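Local coordinates for histone-lysine N-methyltransferase, H3 lysine-9 specific SUVH6 (Arabidopsis thaliana, PDB 6A5M), which probably transfers methyl groups from S-adenosylmethionine to a lysine of the histone H3 tail, and probably binds methylated DNA through its SRA domain, at residues A[88-93]-A[108-113]. The protein carries 1 engineered substitution. Sequence-based numbering, arbitrary orientation.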
loop_
_atom_site.group_PDB
_atom_site.type_symbol
_atom_site.label_atom_id
_atom_site.label_comp_id
_atom_site.label_asym_id
_atom_site.label_seq_id
_atom_site.Cartn_x
_atom_site.Cartn_y
_atom_site.Cartn_z
ATOM N N GLY A 88 -17.467 8.641 -1.733
ATOM C CA GLY A 88 -18.846 8.699 -1.274
ATOM C C GLY A 88 -19.171 7.737 -0.138
ATOM O O GLY A 88 -20.328 7.374 0.053
ATOM N N ILE A 89 -18.151 7.315 0.603
ATOM C CA ILE A 89 -18.316 6.502 1.812
ATOM C C ILE A 89 -18.873 7.334 2.971
ATOM O O ILE A 89 -19.659 6.853 3.794
ATOM C CB ILE A 89 -16.969 5.902 2.259
ATOM C CG1 ILE A 89 -16.335 5.103 1.129
ATOM C CG2 ILE A 89 -17.127 5.050 3.507
ATOM C CD1 ILE A 89 -15.001 4.531 1.491
ATOM N N HIS A 90 -18.421 8.583 3.031
ATOM C CA HIS A 90 -18.760 9.512 4.095
ATOM C C HIS A 90 -18.720 10.908 3.488
ATOM O O HIS A 90 -17.654 11.411 3.158
ATOM C CB HIS A 90 -17.780 9.386 5.279
ATOM C CG HIS A 90 -18.240 10.077 6.529
ATOM N ND1 HIS A 90 -19.121 9.497 7.418
ATOM C CD2 HIS A 90 -17.944 11.296 7.037
ATOM C CE1 HIS A 90 -19.356 10.331 8.413
ATOM N NE2 HIS A 90 -18.658 11.435 8.205
ATOM N N LYS A 91 -19.889 11.518 3.324
ATOM C CA LYS A 91 -20.010 12.775 2.572
ATOM C C LYS A 91 -19.488 14.034 3.291
ATOM O O LYS A 91 -18.733 14.799 2.694
ATOM C CB LYS A 91 -21.474 13.001 2.161
ATOM C CG LYS A 91 -22.059 11.934 1.232
ATOM C CD LYS A 91 -21.578 12.099 -0.206
ATOM C CE LYS A 91 -22.090 10.976 -1.099
ATOM N NZ LYS A 91 -23.504 10.640 -0.773
ATOM N N PRO A 92 -19.889 14.271 4.558
ATOM C CA PRO A 92 -19.479 15.539 5.175
ATOM C C PRO A 92 -17.974 15.771 5.225
ATOM O O PRO A 92 -17.198 14.826 5.338
ATOM C CB PRO A 92 -20.043 15.428 6.599
ATOM C CG PRO A 92 -21.196 14.514 6.468
ATOM C CD PRO A 92 -20.787 13.510 5.445
ATOM N N SER A 93 -17.580 17.039 5.150
ATOM C CA SER A 93 -16.172 17.428 5.222
ATOM C C SER A 93 -15.609 17.287 6.629
ATOM O O SER A 93 -14.483 16.829 6.813
ATOM C CB SER A 93 -15.993 18.871 4.750
ATOM O OG SER A 93 -16.725 19.100 3.563
ATOM N N ALA A 108 -28.532 6.941 10.115
ATOM C CA ALA A 108 -27.119 7.116 9.825
ATOM C C ALA A 108 -26.648 6.104 8.795
ATOM O O ALA A 108 -27.015 4.931 8.843
ATOM C CB ALA A 108 -26.296 6.993 11.099
ATOM N N THR A 109 -25.843 6.567 7.850
ATOM C CA THR A 109 -25.189 5.665 6.919
ATOM C C THR A 109 -23.763 5.436 7.365
ATOM O O THR A 109 -23.209 4.345 7.173
ATOM C CB THR A 109 -25.164 6.212 5.498
ATOM O OG1 THR A 109 -24.508 7.485 5.493
ATOM C CG2 THR A 109 -26.575 6.362 4.964
ATOM N N SER A 110 -23.160 6.461 7.964
ATOM C CA SER A 110 -21.720 6.378 8.207
ATOM C C SER A 110 -21.259 7.187 9.415
ATOM O O SER A 110 -21.735 8.299 9.614
ATOM C CB SER A 110 -20.968 6.851 6.960
ATOM O OG SER A 110 -19.612 6.452 6.993
ATOM N N ILE A 111 -20.330 6.645 10.209
ATOM C CA ILE A 111 -19.699 7.457 11.251
ATOM C C ILE A 111 -18.174 7.362 11.271
ATOM O O ILE A 111 -17.586 6.327 10.955
ATOM C CB ILE A 111 -20.211 7.105 12.670
ATOM C CG1 ILE A 111 -19.925 5.651 13.019
ATOM C CG2 ILE A 111 -21.693 7.383 12.801
ATOM C CD1 ILE A 111 -20.244 5.336 14.466
ATOM N N VAL A 112 -17.551 8.472 11.656
ATOM C CA VAL A 112 -16.117 8.548 11.828
ATOM C C VAL A 112 -15.825 8.660 13.317
ATOM O O VAL A 112 -15.954 9.725 13.926
ATOM C CB VAL A 112 -15.501 9.745 11.050
ATOM C CG1 VAL A 112 -14.033 9.924 11.389
ATOM C CG2 VAL A 112 -15.694 9.569 9.526
ATOM N N ALA A 113 -15.479 7.519 13.900
ATOM C CA ALA A 113 -14.962 7.454 15.251
ATOM C C ALA A 113 -13.519 7.859 15.221
ATOM O O ALA A 113 -12.612 7.000 15.154
ATOM C CB ALA A 113 -15.103 6.054 15.834
#
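His90 ND1 and Ser110 OG meet at 3.1 Å in a nearly straight hydrogen bond (159°). A second, weak bond of 3.2 Å may join Ser110 OG to Ile89 O, but it could call on the same hydroxyl proton; Arg172 NH2 binds that carbonyl as well. Serine suits this spot because its short side chain, directed at the loop 88-93, fits a small polar group between ring and carbonyl. The other ring nitrogen, His90 NE2, donates to Ala95 O, since a carbonyl can only accept. A neutral ring would then probably leave ND1 as the acceptor from Ser110, although a charged ring would reverse the direction, and either remains possible. OG lies near the plane of the imidazole, at its edge, whereas Val112 approaches over a face. The methyl CG2 of Val112 stands 3.7 Å from the centroid of the His90 ring, only 8° off the ring normal, a CH-pi contact. Chi1 of 172° sets Val112 CG2 opposite the carbonyl carbon and beside the backbone N, and from there it reaches over the ring, while Pro92 CD lies toward the rim of the opposite face. Replacing His90 by alanine removes the ring, which is likely to leave Ser110 OG and Ala95 O without these partners and to open a gap next to Val112 CG2. Following the Schellman motif at Gly88 that ends helix 81-87, the loop lies against strand 105-114, where Thr109 and Ser110 both face Asp98 in a classic beta bulge; the contact thus ties a helix-to-strand connection to the mixed beta-sheet of the SRA domain, in which strand 105-114 runs between strands 97-102 and 171-176.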